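Local coordinates for osmotically inducible lipoprotein OsmE (PDB 4DM5) that is of unknown function but carries the fold of the outer-membrane assembly factor BamE family and is probably a membrane-attached lipoprotein induced by osmotic stress, at residues 19-24 / 56-61; 28-33 / 50-55. All coordinates share one frame; numbering follows the deposited sequence.

Interaction 1 and interaction 2 illustrate how one strand of an antiparallel sheet can receive two successive helices. Both use strand 52-60: residues 50-55 face helix 30-37 and residues 56-61 face helix 19-22, so the helices, consecutive in the chain, meet the strand in reverse order. Along the sequence, 28-33 and 50-55 both fall between the two halves of interaction 1. The centres lie about 15 Å apart, yet the contacts meet where OH of Y56 packs on CG1 of V33 at 3.5 Å. All four segments belong to the BamE-like domain, and together the pair packs against one face of the strand, through an apolar interface in one half and a water-bridged one in the other.

Interaction 1 of 2, residues 19-24 / 56-61; sequences PLVKDV and YILNKD
L20 rests on the ring of Y56 and beside the side chain of L58, packing the short helix 19-22 onto strand 52-60 of the four-stranded antiparallel sheet of a BamE-like alpha+beta domain. The contact is wholly apolar, and no hydrogen bond crosses it. Methyl CD1 of L20 sits over one face of the phenol as a CH-pi contact, 3.6 Å from the ring centroid and 17° off the normal. It is displaced toward the CG side of the ring, with CD1 of L20 3.5 Å from CG of Y56. The other branch reaches toward the hydroxyl end, where CD2 of L20 lies 3.8 Å from CZ of Y56, so the two methyls lie over the same face, one near CG and the other near the hydroxyl end. The same CD1 of L20 also meets CD2 of L58 at 3.9 Å, filling the angle between two strand residues that point to the helix while the intervening I57 points away.

V21 adds a lighter touch at the other methyl of L58, the two side chains crossing at about a right angle. L58 thus offers a different methyl to each helix residue. Beyond this shell, F67 of strand 63-71 touches both V21 and L58, and F15 of helix 12-15 closes on L58. The phenol is steadied at its polar end by a hydrogen bond between its OH and ND2 of N54. With chi1 of V21 at 175°, CG1 is anti to the backbone N, and it is the other methyl, CG2, that lies 4.1 Å from CD1 of L58.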
ATOM      1  N   PRO A  19      -6.231   0.386  -9.790  1.00 19.23           N
ATOM      2  CA  PRO A  19      -6.791  -0.724  -9.017  1.00 20.47           C
ATOM      3  C   PRO A  19      -6.377  -0.766  -7.534  1.00 17.74           C
ATOM      4  O   PRO A  19      -7.249  -1.040  -6.668  1.00 18.88           O
ATOM      5  CB  PRO A  19      -6.289  -2.010  -9.728  1.00 22.02           C
ATOM      6  CG  PRO A  19      -6.143  -1.503 -11.137  1.00 25.31           C
ATOM      7  CD  PRO A  19      -5.645  -0.041 -11.063  1.00 22.23           C
ATOM      8  N   LEU A  20      -5.100  -0.430  -7.234  1.00 17.80           N
ATOM      9  CA  LEU A  20      -4.709  -0.399  -5.851  1.00 18.79           C
ATOM     10  C   LEU A  20      -5.471   0.594  -4.986  1.00 17.28           C
ATOM     11  O   LEU A  20      -5.645   0.424  -3.757  1.00 19.08           O
ATOM     12  CB  LEU A  20      -3.238  -0.096  -5.708  1.00 19.02           C
ATOM     13  CG  LEU A  20      -2.451  -1.394  -6.052  1.00 19.75           C
ATOM     14  CD1 LEU A  20      -1.003  -0.925  -6.346  1.00 23.05           C
ATOM     15  CD2 LEU A  20      -2.482  -2.519  -4.944  1.00 22.18           C
ATOM     16  N   VAL A  21      -5.905   1.672  -5.629  1.00 15.93           N
ATOM     17  CA  VAL A  21      -6.601   2.772  -4.954  1.00 17.63           C
ATOM     18  C   VAL A  21      -8.076   2.467  -4.992  1.00 17.73           C
ATOM     19  O   VAL A  21      -8.760   2.655  -3.949  1.00 22.00           O
ATOM     20  CB  VAL A  21      -6.332   4.073  -5.727  1.00 16.34           C
ATOM     21  CG1 VAL A  21      -7.146   5.234  -5.110  1.00 17.83           C
ATOM     22  CG2 VAL A  21      -4.875   4.362  -5.625  1.00 17.41           C
ATOM     23  N   LYS A  22      -8.655   2.074  -6.126  1.00 18.16           N
ATOM     24  CA  LYS A  22     -10.052   1.958  -6.228  1.00 20.43           C
ATOM     25  C   LYS A  22     -10.609   0.666  -5.606  1.00 19.19           C
ATOM     26  O   LYS A  22     -11.767   0.655  -5.075  1.00 22.25           O
ATOM     27  CB  LYS A  22     -10.389   1.996  -7.706  1.00 23.53           C
ATOM     28  CG  LYS A  22     -11.913   2.146  -7.917  1.00 28.35           C
ATOM     29  CD  LYS A  22     -12.088   2.475  -9.373  1.00 33.24           C
ATOM     30  CE  LYS A  22     -11.878   1.224 -10.187  1.00 38.42           C
ATOM     31  NZ  LYS A  22     -13.181   0.512 -10.404  1.00 48.19           N
ATOM     32  N   ASP A  23      -9.791  -0.418  -5.663  1.00 19.68           N
ATOM     33  CA  ASP A  23     -10.433  -1.721  -5.414  1.00 19.67           C
ATOM     34  C   ASP A  23      -9.954  -2.425  -4.150  1.00 20.13           C
ATOM     35  O   ASP A  23     -10.588  -3.446  -3.752  1.00 23.61           O
ATOM     36  CB  ASP A  23     -10.143  -2.670  -6.537  1.00 22.00           C
ATOM     37  CG  ASP A  23     -10.730  -2.167  -7.844  1.00 25.95           C
ATOM     38  OD1 ASP A  23     -11.828  -1.535  -7.866  1.00 28.95           O
ATOM     39  OD2 ASP A  23     -10.056  -2.446  -8.868  1.00 29.11           O
ATOM     40  N   VAL A  24      -8.859  -1.976  -3.542  1.00 18.24           N
ATOM     41  CA  VAL A  24      -8.359  -2.648  -2.325  1.00 17.37           C
ATOM     42  C   VAL A  24      -9.187  -2.241  -1.140  1.00 18.45           C
ATOM     43  O   VAL A  24      -9.325  -1.010  -0.895  1.00 23.59           O
ATOM     44  CB  VAL A  24      -6.872  -2.364  -2.095  1.00 16.79           C
ATOM     45  CG1 VAL A  24      -6.367  -2.801  -0.692  1.00 16.88           C
ATOM     46  CG2 VAL A  24      -6.044  -3.014  -3.173  1.00 18.50           C
ATOM     47  N   TYR A  56       4.493  -0.012  -3.611  1.00 16.85           N
ATOM     48  CA  TYR A  56       4.269   0.104  -5.083  1.00 18.74           C
ATOM     49  C   TYR A  56       4.652   1.460  -5.564  1.00 18.54           C
ATOM     50  O   TYR A  56       4.824   2.428  -4.723  1.00 18.16           O
ATOM     51  CB  TYR A  56       2.782  -0.062  -5.410  1.00 17.67           C
ATOM     52  CG  TYR A  56       2.156  -1.323  -4.807  1.00 16.98           C
ATOM     53  CD1 TYR A  56       2.110  -2.470  -5.586  1.00 19.47           C
ATOM     54  CD2 TYR A  56       1.637  -1.347  -3.548  1.00 15.90           C
ATOM     55  CE1 TYR A  56       1.524  -3.640  -5.087  1.00 18.98           C
ATOM     56  CE2 TYR A  56       1.032  -2.503  -2.971  1.00 17.09           C
ATOM     57  CZ  TYR A  56       0.965  -3.653  -3.799  1.00 19.20           C
ATOM     58  OH  TYR A  56       0.369  -4.788  -3.357  1.00 20.35           O
ATOM     59  N   ILE A  57       4.866   1.545  -6.878  1.00 20.67           N
ATOM     60  CA  ILE A  57       4.952   2.874  -7.473  1.00 20.29           C
ATOM     61  C   ILE A  57       3.787   2.890  -8.469  1.00 21.72           C
ATOM     62  O   ILE A  57       3.744   2.124  -9.435  1.00 23.41           O
ATOM     63  CB  ILE A  57       6.296   3.046  -8.239  1.00 23.64           C
ATOM     64  CG1 ILE A  57       7.461   2.955  -7.254  1.00 27.55           C
ATOM     65  CG2 ILE A  57       6.190   4.351  -9.056  1.00 24.74           C
ATOM     66  CD1 ILE A  57       7.612   4.084  -6.261  1.00 31.41           C
ATOM     67  N   LEU A  58       2.866   3.821  -8.269  1.00 20.58           N
ATOM     68  CA  LEU A  58       1.783   3.994  -9.252  1.00 20.12           C
ATOM     69  C   LEU A  58       2.323   4.825 -10.386  1.00 21.80           C
ATOM     70  O   LEU A  58       3.149   5.783 -10.127  1.00 24.53           O
ATOM     71  CB  LEU A  58       0.634   4.742  -8.593  1.00 19.43           C
ATOM     72  CG  LEU A  58       0.002   4.160  -7.313  1.00 21.23           C
ATOM     73  CD1 LEU A  58      -1.042   5.117  -6.765  1.00 22.73           C
ATOM     74  CD2 LEU A  58      -0.481   2.739  -7.543  1.00 23.59           C
ATOM     75  N   ASN A  59       1.917   4.475 -11.602  1.00 22.53           N
ATOM     76  CA  ASN A  59       2.423   5.209 -12.772  1.00 25.24           C
ATOM     77  C   ASN A  59       1.208   5.506 -13.634  1.00 24.38           C
ATOM     78  O   ASN A  59       0.601   4.590 -14.249  1.00 25.41           O
ATOM     79  CB  ASN A  59       3.439   4.312 -13.504  1.00 31.36           C
ATOM     80  CG  ASN A  59       4.211   5.049 -14.560  1.00 38.27           C
ATOM     81  OD1 ASN A  59       4.050   6.248 -14.770  1.00 38.37           O
ATOM     82  ND2 ASN A  59       5.100   4.326 -15.207  1.00 44.00           N
ATOM     83  N   LYS A  60       0.851   6.777 -13.731  1.00 21.14           N
ATOM     84  CA  LYS A  60      -0.351   7.123 -14.456  1.00 22.20           C
ATOM     85  C   LYS A  60      -0.108   8.477 -15.082  1.00 24.36           C
ATOM     86  O   LYS A  60       0.229   9.445 -14.386  1.00 24.94           O
ATOM     87  CB  LYS A  60      -1.567   7.219 -13.516  1.00 22.70           C
ATOM     88  CG  LYS A  60      -2.863   7.587 -14.261  1.00 25.42           C
ATOM     89  CD  LYS A  60      -3.278   6.576 -15.317  1.00 27.85           C
ATOM     90  CE  LYS A  60      -4.674   6.945 -15.804  1.00 30.18           C
ATOM     91  NZ  LYS A  60      -5.042   5.972 -16.854  1.00 38.56           N
ATOM     92  N   ASP A  61      -0.258   8.529 -16.417  1.00 26.52           N
ATOM     93  CA  ASP A  61      -0.252   9.850 -17.107  1.00 28.11           C
ATOM     94  C   ASP A  61       1.082  10.597 -16.854  1.00 28.05           C
ATOM     95  O   ASP A  61       1.043  11.886 -16.702  1.00 28.54           O
ATOM     96  CB  ASP A  61      -1.403  10.704 -16.655  1.00 29.47           C
ATOM     97  CG  ASP A  61      -2.812  10.135 -17.122  1.00 28.44           C
ATOM     98  OD1 ASP A  61      -2.780   9.248 -18.016  1.00 31.67           O
ATOM     99  OD2 ASP A  61      -3.806  10.644 -16.624  1.00 34.96           O
TER

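Interaction 2 of 2, residues 28-33 / 50-55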
HETATM    1  N   MSE A  28      -9.182  -7.358   3.280  0.50 17.92           N
HETATM    2  CA  MSE A  28      -8.816  -8.168   2.066  0.50 17.56           C
HETATM    3  C   MSE A  28      -7.565  -8.988   2.387  0.50 18.20           C
HETATM    4  O   MSE A  28      -6.635  -8.551   3.073  0.50 17.67           O
HETATM    5  CB  MSE A  28      -8.591  -7.219   0.881  0.50 17.33           C
HETATM    6  CG  MSE A  28      -8.193  -7.854  -0.478  0.50 17.38           C
HETATM    7 SE   MSE A  28      -8.302  -6.529  -1.968  0.30 18.87          SE
HETATM    8  CE  MSE A  28     -10.240  -6.643  -2.193  0.50 19.45           C
ATOM      9  N   SER A  29      -7.494 -10.196   1.849  1.00 19.73           N
ATOM     10  CA  SER A  29      -6.368 -11.069   1.970  1.00 18.47           C
ATOM     11  C   SER A  29      -5.206 -10.662   1.079  1.00 18.80           C
ATOM     12  O   SER A  29      -5.348  -9.888   0.149  1.00 18.24           O
ATOM     13  CB  SER A  29      -6.732 -12.526   1.555  1.00 22.36           C
ATOM     14  OG  SER A  29      -6.974 -12.555   0.195  1.00 23.94           O
ATOM     15  N   GLN A  30      -4.030 -11.103   1.522  1.00 19.41           N
ATOM     16  CA  GLN A  30      -2.834 -10.868   0.728  1.00 20.74           C
ATOM     17  C   GLN A  30      -2.919 -11.337  -0.696  1.00 20.57           C
ATOM     18  O   GLN A  30      -2.545 -10.656  -1.692  1.00 20.47           O
ATOM     19  CB  GLN A  30      -1.637 -11.525   1.450  1.00 22.36           C
ATOM     20  CG  GLN A  30      -1.189 -10.751   2.717  1.00 27.04           C
ATOM     21  CD  GLN A  30      -0.261 -11.545   3.627  1.00 32.39           C
ATOM     22  OE1 GLN A  30      -0.618 -12.559   4.216  1.00 36.87           O
ATOM     23  NE2 GLN A  30       0.960 -11.073   3.729  1.00 38.38           N
ATOM     24  N   GLN A  31      -3.563 -12.510  -0.923  1.00 21.10           N
ATOM     25  CA  GLN A  31      -3.651 -12.966  -2.285  1.00 22.71           C
ATOM     26  C   GLN A  31      -4.588 -12.146  -3.177  1.00 20.71           C
ATOM     27  O   GLN A  31      -4.340 -11.923  -4.321  1.00 22.56           O
ATOM     28  CB  GLN A  31      -4.147 -14.464  -2.255  1.00 25.79           C
ATOM     29  CG  GLN A  31      -3.067 -15.479  -2.108  1.00 31.47           C
ATOM     30  CD  GLN A  31      -3.631 -16.839  -2.277  1.00 36.08           C
ATOM     31  OE1 GLN A  31      -4.291 -17.137  -3.295  1.00 42.04           O
ATOM     32  NE2 GLN A  31      -3.421 -17.671  -1.294  1.00 38.17           N
ATOM     33  N   GLU A  32      -5.664 -11.604  -2.616  1.00 21.32           N
ATOM     34  CA  GLU A  32      -6.549 -10.758  -3.385  1.00 22.78           C
ATOM     35  C   GLU A  32      -5.862  -9.415  -3.754  1.00 18.90           C
ATOM     36  O   GLU A  32      -5.908  -8.951  -4.878  1.00 21.17           O
ATOM     37  CB  GLU A  32      -7.772 -10.472  -2.585  1.00 24.06           C
ATOM     38  CG  GLU A  32      -8.732  -9.747  -3.512  1.00 28.33           C
ATOM     39  CD  GLU A  32     -10.191 -10.005  -3.273  1.00 34.81           C
ATOM     40  OE1 GLU A  32     -10.655 -10.286  -2.122  1.00 37.54           O
ATOM     41  OE2 GLU A  32     -10.900  -9.855  -4.308  1.00 37.08           O
ATOM     42  N   VAL A  33      -5.092  -8.881  -2.784  1.00 18.43           N
ATOM     43  CA  VAL A  33      -4.382  -7.707  -3.151  1.00 18.89           C
ATOM     44  C   VAL A  33      -3.353  -7.984  -4.256  1.00 18.31           C
ATOM     45  O   VAL A  33      -3.202  -7.139  -5.148  1.00 19.00           O
ATOM     46  CB  VAL A  33      -3.689  -7.132  -1.915  1.00 17.36           C
ATOM     47  CG1 VAL A  33      -2.701  -5.992  -2.265  1.00 19.04           C
ATOM     48  CG2 VAL A  33      -4.737  -6.640  -0.913  1.00 18.76           C
ATOM     49  N   PRO A  50       2.382  -5.877  14.332  1.00 33.34           N
ATOM     50  CA  PRO A  50       2.363  -7.154  13.605  1.00 30.13           C
ATOM     51  C   PRO A  50       1.890  -6.895  12.147  1.00 24.29           C
ATOM     52  O   PRO A  50       1.112  -5.945  11.866  1.00 29.43           O
ATOM     53  CB  PRO A  50       1.314  -7.971  14.394  1.00 28.86           C
ATOM     54  CG  PRO A  50       1.643  -7.574  15.812  1.00 33.49           C
ATOM     55  CD  PRO A  50       1.881  -6.065  15.715  1.00 34.90           C
ATOM     56  N   GLY A  51       2.358  -7.744  11.247  1.00 23.27           N
ATOM     57  CA  GLY A  51       1.813  -7.795   9.878  1.00 22.31           C
ATOM     58  C   GLY A  51       2.904  -7.331   8.918  1.00 22.77           C
ATOM     59  O   GLY A  51       4.101  -7.239   9.303  1.00 24.02           O
ATOM     60  N   SER A  52       2.540  -6.953   7.715  1.00 19.66           N
ATOM     61  CA  SER A  52       3.463  -6.802   6.679  1.00 20.98           C
ATOM     62  C   SER A  52       2.968  -5.669   5.761  1.00 18.82           C
ATOM     63  O   SER A  52       1.904  -5.116   5.975  1.00 20.08           O
ATOM     64  CB  SER A  52       3.557  -8.001   5.836  1.00 21.96           C
ATOM     65  OG  SER A  52       2.295  -8.253   5.332  1.00 26.17           O
ATOM     66  N   CYS A  53       3.836  -5.272   4.886  1.00 17.68           N
ATOM     67  CA  CYS A  53       3.507  -4.071   4.054  1.00 17.21           C
ATOM     68  C   CYS A  53       4.015  -4.343   2.622  1.00 17.69           C
ATOM     69  O   CYS A  53       5.121  -4.804   2.396  1.00 19.38           O
ATOM     70  CB  CYS A  53       4.186  -2.856   4.664  1.00 18.90           C
ATOM     71  SG  CYS A  53       3.685  -1.312   3.863  0.70 17.22           S
ATOM     72  N   ASN A  54       3.200  -3.965   1.625  1.00 17.00           N
ATOM     73  CA  ASN A  54       3.634  -4.012   0.232  1.00 16.58           C
ATOM     74  C   ASN A  54       3.828  -2.618  -0.319  1.00 16.19           C
ATOM     75  O   ASN A  54       2.953  -1.726  -0.104  1.00 16.53           O
ATOM     76  CB  ASN A  54       2.484  -4.592  -0.639  1.00 18.15           C
ATOM     77  CG  ASN A  54       2.160  -6.103  -0.424  1.00 19.84           C
ATOM     78  OD1 ASN A  54       2.884  -6.759   0.305  1.00 24.82           O
ATOM     79  ND2 ASN A  54       1.127  -6.609  -1.080  1.00 22.68           N
ATOM     80  N   SER A  55       4.949  -2.430  -0.992  1.00 18.12           N
ATOM     81  CA  SER A  55       5.235  -1.034  -1.537  1.00 18.31           C
ATOM     82  C   SER A  55       5.026  -1.099  -3.022  1.00 18.40           C
ATOM     83  O   SER A  55       5.457  -2.074  -3.711  1.00 20.66           O
ATOM     84  CB  SER A  55       6.670  -0.592  -1.331  1.00 23.05           C
ATOM     85  OG  SER A  55       6.944  -0.259   0.000  1.00 31.17           O
TER
HETATM   86  O   HOH W   1       2.685  -8.405   2.750  1.00 30.18           O
HETATM   87  O   HOH W   2      -0.222  -9.068  -0.849  1.00 32.97           O
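Q30 and V33, one turn apart on helix 30-37, face S52 and N54 of strand 52-60 across a gap that water largely bridges. The more closely fitted part is the buried one, though modest: methyl CG1 of V33 touches ND2 of N54 at 4.1 Å, the two side chains sliding past each other in opposite directions. For its polar needs that amide nitrogen donates to a water 2.8 Å from ND2 of N54, and the same water donates to the backbone O of Q30, while OH of Y56 is a further partner of the amide.

Toward the exposed side the fit is looser. The extended chain of Q30 brings NE2 to 3.5 Å from OG of S52, with no direct hydrogen bond. A second water joins them instead, 2.6 Å from OG of S52 and donating to OD1 of N54, with only a weak bond from NE2 of Q30. Each end of the N54 amide therefore has its own water. S29 is the N-cap of the helix, its OG accepting from N of E32. Strand 63-71 runs alongside, F71 touching Q30, S52 and N54; V77 of strand 77-81 meets V33, and C53, pointing away from the helix, forms a disulfide with C85 of helix 85-94.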